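Response regulator CheY-like protein (Mesorhizobium loti, PDB 3SNK) is the receiver-like N-terminal domain of a putative pilus assembly protein whose full-length form probably binds and hydrolyses ATP. Local coordinates at residues Val42-Pro54 / Leu72-Trp85. Residues are numbered along the deposited sequence; the frame is centred on the assembly and turned at random. Where two conformers were deposited one is given.
Sequences VRVSETDDFLKGP and LLGKPGIVEARALW
An offset stack of Phe50 on Trp85, joined by an indole hydrogen bond, packs the 3-10 segment 47-52, which follows edge strand 40-45, against helix 78-82 and the residues through Trp85. The Phe50 ring and the five-membered ring of Trp85 have centroids 4.5 Å apart and planes 11° from parallel. With CG anti to the backbone N (chi1 171°), the Phe50 ring is carried toward 72-85. Trp85 NE1 donates to Phe50 O at 3.0 Å, nearly straight at 170° and on a lone pair in the carbonyl plane; Gly53 N donates to the same oxygen, so two N-H groups grip it. The indole is oriented by its own bond and by packing on both faces: across the face opposite Phe50, Pro54 CD makes a CH-pi contact 3.9 Å from the six-membered ring centroid. Farther along, Ile78 CD1 touches both Leu51 CD2 (3.7 Å) and Phe50 CE2 (3.8 Å), and Leu72 CD2 meets Thr47 CG2 at 3.8 Å. At the exposed margin, the Asp48-Lys75 salt bridge is long (OD2 to NZ 3.9 Å). Beneath lies the central parallel sheet of the CheY-like fold: Phe50 and Trp85 both rest on Val63 of strand 62-68, Trp85 also meets Phe20, and Arg82 NE hydrogen-bonds Met108 O, just beyond helix 99-107.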
loop_
_atom_site.group_PDB
_atom_site.type_symbol
_atom_site.label_atom_id
_atom_site.label_comp_id
_atom_site.label_asym_id
_atom_site.label_seq_id
_atom_site.Cartn_x
_atom_site.Cartn_y
_atom_site.Cartn_z
ATOM N N VAL A 42 0.325 11.658 -5.033
ATOM C CA VAL A 42 0.605 10.227 -5.197
ATOM C C VAL A 42 1.948 9.909 -5.905
ATOM O O VAL A 42 2.130 10.246 -7.054
ATOM C CB VAL A 42 -0.572 9.558 -5.936
ATOM C CG1 VAL A 42 -0.366 8.057 -6.050
ATOM C CG2 VAL A 42 -1.892 9.861 -5.232
ATOM N N ARG A 43 2.861 9.205 -5.203
ATOM C CA ARG A 43 4.151 8.727 -5.729
ATOM C C ARG A 43 3.991 7.218 -5.987
ATOM O O ARG A 43 3.418 6.517 -5.148
ATOM C CB ARG A 43 5.275 9.053 -4.720
ATOM C CG ARG A 43 6.583 8.277 -4.888
ATOM C CD ARG A 43 7.682 8.706 -3.915
ATOM N NE ARG A 43 7.246 8.800 -2.512
ATOM C CZ ARG A 43 7.416 7.850 -1.594
ATOM N NH1 ARG A 43 7.986 6.695 -1.919
ATOM N NH2 ARG A 43 7.014 8.046 -0.344
ATOM N N VAL A 44 4.465 6.720 -7.134
ATOM C CA VAL A 44 4.322 5.307 -7.535
ATOM C C VAL A 44 5.731 4.654 -7.647
ATOM O O VAL A 44 6.665 5.289 -8.159
ATOM C CB VAL A 44 3.505 5.221 -8.856
ATOM C CG1 VAL A 44 3.347 3.786 -9.340
ATOM C CG2 VAL A 44 2.132 5.860 -8.690
ATOM N N SER A 45 5.868 3.385 -7.183
ATOM C CA SER A 45 7.144 2.635 -7.166
ATOM C C SER A 45 6.939 1.116 -7.269
ATOM O O SER A 45 5.824 0.640 -7.062
ATOM C CB SER A 45 7.898 2.919 -5.862
ATOM O OG SER A 45 8.100 4.298 -5.603
ATOM N N GLU A 46 8.022 0.362 -7.558
ATOM C CA GLU A 46 8.067 -1.110 -7.580
ATOM C C GLU A 46 7.818 -1.655 -6.151
ATOM O O GLU A 46 8.218 -1.007 -5.182
ATOM C CB GLU A 46 9.432 -1.589 -8.104
ATOM N N THR A 47 7.183 -2.841 -6.029
ATOM C CA THR A 47 6.800 -3.485 -4.764
ATOM C C THR A 47 7.972 -3.537 -3.779
ATOM O O THR A 47 7.795 -3.142 -2.622
ATOM C CB THR A 47 6.209 -4.890 -5.018
ATOM O OG1 THR A 47 4.982 -4.747 -5.722
ATOM C CG2 THR A 47 5.909 -5.656 -3.739
ATOM N N ASP A 48 9.155 -3.967 -4.231
ATOM C CA ASP A 48 10.324 -4.094 -3.367
ATOM C C ASP A 48 10.884 -2.748 -2.840
ATOM O O ASP A 48 11.646 -2.785 -1.871
ATOM C CB ASP A 48 11.429 -4.908 -4.058
ATOM C CG ASP A 48 11.066 -6.371 -4.311
ATOM O OD1 ASP A 48 10.042 -6.842 -3.751
ATOM O OD2 ASP A 48 11.818 -7.051 -5.054
ATOM N N ASP A 49 10.467 -1.579 -3.404
ATOM C CA ASP A 49 10.909 -0.246 -2.941
ATOM C C ASP A 49 10.323 0.086 -1.561
ATOM O O ASP A 49 10.809 0.991 -0.870
ATOM C CB ASP A 49 10.575 0.865 -3.946
ATOM C CG ASP A 49 11.619 1.030 -5.055
ATOM O OD1 ASP A 49 12.074 -0.002 -5.609
ATOM O OD2 ASP A 49 11.958 2.188 -5.383
ATOM N N PHE A 50 9.292 -0.672 -1.160
ATOM C CA PHE A 50 8.667 -0.535 0.144
ATOM C C PHE A 50 9.697 -0.845 1.251
ATOM O O PHE A 50 9.698 -0.184 2.291
ATOM C CB PHE A 50 7.460 -1.475 0.234
ATOM C CG PHE A 50 6.857 -1.584 1.612
ATOM C CD1 PHE A 50 5.916 -0.662 2.052
ATOM C CD2 PHE A 50 7.241 -2.605 2.479
ATOM C CE1 PHE A 50 5.354 -0.765 3.336
ATOM C CE2 PHE A 50 6.691 -2.695 3.770
ATOM C CZ PHE A 50 5.756 -1.776 4.183
ATOM N N LEU A 51 10.584 -1.841 1.005
ATOM C CA LEU A 51 11.606 -2.300 1.947
ATOM C C LEU A 51 12.610 -1.213 2.318
ATOM O O LEU A 51 13.268 -1.324 3.353
ATOM C CB LEU A 51 12.362 -3.507 1.372
ATOM C CG LEU A 51 11.542 -4.775 1.095
ATOM C CD1 LEU A 51 12.375 -5.787 0.338
ATOM C CD2 LEU A 51 11.011 -5.394 2.392
ATOM N N LYS A 52 12.730 -0.172 1.481
ATOM C CA LYS A 52 13.672 0.925 1.680
ATOM C C LYS A 52 13.174 1.937 2.701
ATOM O O LYS A 52 13.965 2.716 3.224
ATOM C CB LYS A 52 13.958 1.632 0.343
ATOM C CG LYS A 52 14.850 0.846 -0.604
ATOM C CD LYS A 52 14.732 1.412 -2.014
ATOM C CE LYS A 52 15.530 0.642 -3.033
ATOM N NZ LYS A 52 15.568 1.353 -4.339
ATOM N N GLY A 53 11.876 1.933 2.975
ATOM C CA GLY A 53 11.284 2.887 3.901
ATOM C C GLY A 53 11.045 4.230 3.228
ATOM O O GLY A 53 11.346 4.397 2.038
ATOM N N PRO A 54 10.507 5.223 3.959
ATOM C CA PRO A 54 10.233 6.528 3.325
ATOM C C PRO A 54 11.499 7.354 3.029
ATOM O O PRO A 54 12.420 7.364 3.849
ATOM C CB PRO A 54 9.359 7.253 4.355
ATOM C CG PRO A 54 9.624 6.592 5.642
ATOM C CD PRO A 54 10.110 5.203 5.379
ATOM N N LEU A 72 6.254 -10.800 -1.434
ATOM C CA LEU A 72 6.907 -9.883 -0.500
ATOM C C LEU A 72 6.748 -10.322 0.976
ATOM O O LEU A 72 7.651 -10.085 1.755
ATOM C CB LEU A 72 6.373 -8.455 -0.694
ATOM C CG LEU A 72 7.190 -7.323 -0.060
ATOM C CD1 LEU A 72 8.468 -7.058 -0.840
ATOM C CD2 LEU A 72 6.379 -6.049 0.015
ATOM N N LEU A 73 5.656 -11.012 1.336
ATOM C CA LEU A 73 5.390 -11.473 2.703
ATOM C C LEU A 73 6.349 -12.563 3.161
ATOM O O LEU A 73 6.454 -12.816 4.365
ATOM C CB LEU A 73 3.946 -11.972 2.834
ATOM C CG LEU A 73 2.853 -10.947 2.565
ATOM C CD1 LEU A 73 1.544 -11.639 2.275
ATOM C CD2 LEU A 73 2.699 -9.937 3.728
ATOM N N GLY A 74 7.029 -13.200 2.209
ATOM C CA GLY A 74 8.030 -14.220 2.497
ATOM C C GLY A 74 9.437 -13.661 2.616
ATOM O O GLY A 74 10.378 -14.420 2.841
ATOM N N LYS A 75 9.601 -12.332 2.456
ATOM C CA LYS A 75 10.904 -11.677 2.568
ATOM C C LYS A 75 11.290 -11.549 4.050
ATOM O O LYS A 75 10.473 -11.101 4.858
ATOM C CB LYS A 75 10.939 -10.326 1.843
ATOM C CG LYS A 75 11.794 -10.342 0.579
ATOM C CD LYS A 75 11.016 -10.748 -0.675
ATOM C CE LYS A 75 11.919 -10.998 -1.863
ATOM N NZ LYS A 75 12.555 -9.749 -2.366
ATOM N N PRO A 76 12.527 -11.978 4.408
ATOM C CA PRO A 76 12.926 -12.055 5.826
ATOM C C PRO A 76 12.645 -10.857 6.757
ATOM O O PRO A 76 12.186 -11.091 7.885
ATOM C CB PRO A 76 14.434 -12.361 5.768
ATOM C CG PRO A 76 14.806 -12.402 4.311
ATOM C CD PRO A 76 13.547 -12.617 3.547
ATOM N N GLY A 77 12.926 -9.624 6.356
ATOM C CA GLY A 77 12.676 -8.525 7.301
ATOM C C GLY A 77 11.482 -7.637 6.998
ATOM O O GLY A 77 11.503 -6.451 7.341
ATOM N N ILE A 78 10.422 -8.206 6.388
ATOM C CA ILE A 78 9.247 -7.463 5.944
ATOM C C ILE A 78 8.482 -6.709 7.071
ATOM O O ILE A 78 8.116 -5.553 6.856
ATOM C CB ILE A 78 8.272 -8.339 5.082
ATOM C CG1 ILE A 78 7.164 -7.488 4.401
ATOM C CG2 ILE A 78 7.680 -9.519 5.842
ATOM C CD1 ILE A 78 7.681 -6.331 3.584
ATOM N N VAL A 79 8.241 -7.338 8.233
ATOM C CA VAL A 79 7.496 -6.706 9.334
ATOM C C VAL A 79 8.330 -5.578 9.952
ATOM O O VAL A 79 7.757 -4.533 10.321
ATOM C CB VAL A 79 7.000 -7.734 10.382
ATOM C CG1 VAL A 79 6.307 -7.044 11.556
ATOM C CG2 VAL A 79 6.044 -8.746 9.715
ATOM N N GLU A 80 9.663 -5.764 9.990
ATOM C CA GLU A 80 10.609 -4.764 10.494
ATOM C C GLU A 80 10.678 -3.605 9.521
ATOM O O GLU A 80 10.753 -2.465 9.968
ATOM C CB GLU A 80 12.016 -5.346 10.711
ATOM C CG GLU A 80 12.132 -6.356 11.838
ATOM C CD GLU A 80 11.844 -7.799 11.462
ATOM O OE1 GLU A 80 11.245 -8.048 10.389
ATOM O OE2 GLU A 80 12.186 -8.686 12.275
ATOM N N ALA A 81 10.631 -3.887 8.196
ATOM C CA ALA A 81 10.632 -2.837 7.170
ATOM C C ALA A 81 9.343 -2.007 7.260
ATOM O O ALA A 81 9.390 -0.803 7.010
ATOM C CB ALA A 81 10.811 -3.419 5.769
ATOM N N ARG A 82 8.210 -2.614 7.656
ATOM C CA ARG A 82 6.959 -1.863 7.819
ATOM C C ARG A 82 7.174 -0.768 8.876
ATOM O O ARG A 82 6.677 0.345 8.711
ATOM C CB ARG A 82 5.787 -2.787 8.200
ATOM C CG ARG A 82 4.401 -2.140 8.131
ATOM C CD ARG A 82 3.986 -1.438 9.430
ATOM N NE ARG A 82 2.572 -1.072 9.411
ATOM C CZ ARG A 82 2.106 0.155 9.187
ATOM N NH1 ARG A 82 2.943 1.173 9.030
ATOM N NH2 ARG A 82 0.798 0.376 9.138
ATOM N N ALA A 83 7.935 -1.084 9.955
ATOM C CA ALA A 83 8.239 -0.126 11.044
ATOM C C ALA A 83 9.052 1.070 10.558
ATOM O O ALA A 83 9.088 2.073 11.258
ATOM C CB ALA A 83 8.954 -0.823 12.194
ATOM N N LEU A 84 9.701 0.997 9.377
ATOM C CA LEU A 84 10.434 2.137 8.801
ATOM C C LEU A 84 9.453 3.263 8.435
ATOM O O LEU A 84 9.813 4.449 8.457
ATOM C CB LEU A 84 11.240 1.727 7.539
ATOM C CG LEU A 84 12.430 0.775 7.740
ATOM C CD1 LEU A 84 12.934 0.256 6.396
ATOM C CD2 LEU A 84 13.580 1.450 8.507
ATOM N N TRP A 85 8.214 2.867 8.100
ATOM C CA TRP A 85 7.094 3.734 7.722
ATOM C C TRP A 85 6.334 4.236 8.955
ATOM O O TRP A 85 5.356 4.960 8.814
ATOM C CB TRP A 85 6.140 2.971 6.786
ATOM C CG TRP A 85 6.762 2.638 5.472
ATOM C CD1 TRP A 85 7.515 1.534 5.175
ATOM C CD2 TRP A 85 6.898 3.525 4.357
ATOM N NE1 TRP A 85 7.998 1.625 3.893
ATOM C CE2 TRP A 85 7.626 2.838 3.363
ATOM C CE3 TRP A 85 6.418 4.818 4.079
ATOM C CZ2 TRP A 85 7.915 3.413 2.122
ATOM C CZ3 TRP A 85 6.670 5.371 2.834
ATOM C CH2 TRP A 85 7.418 4.676 1.876
#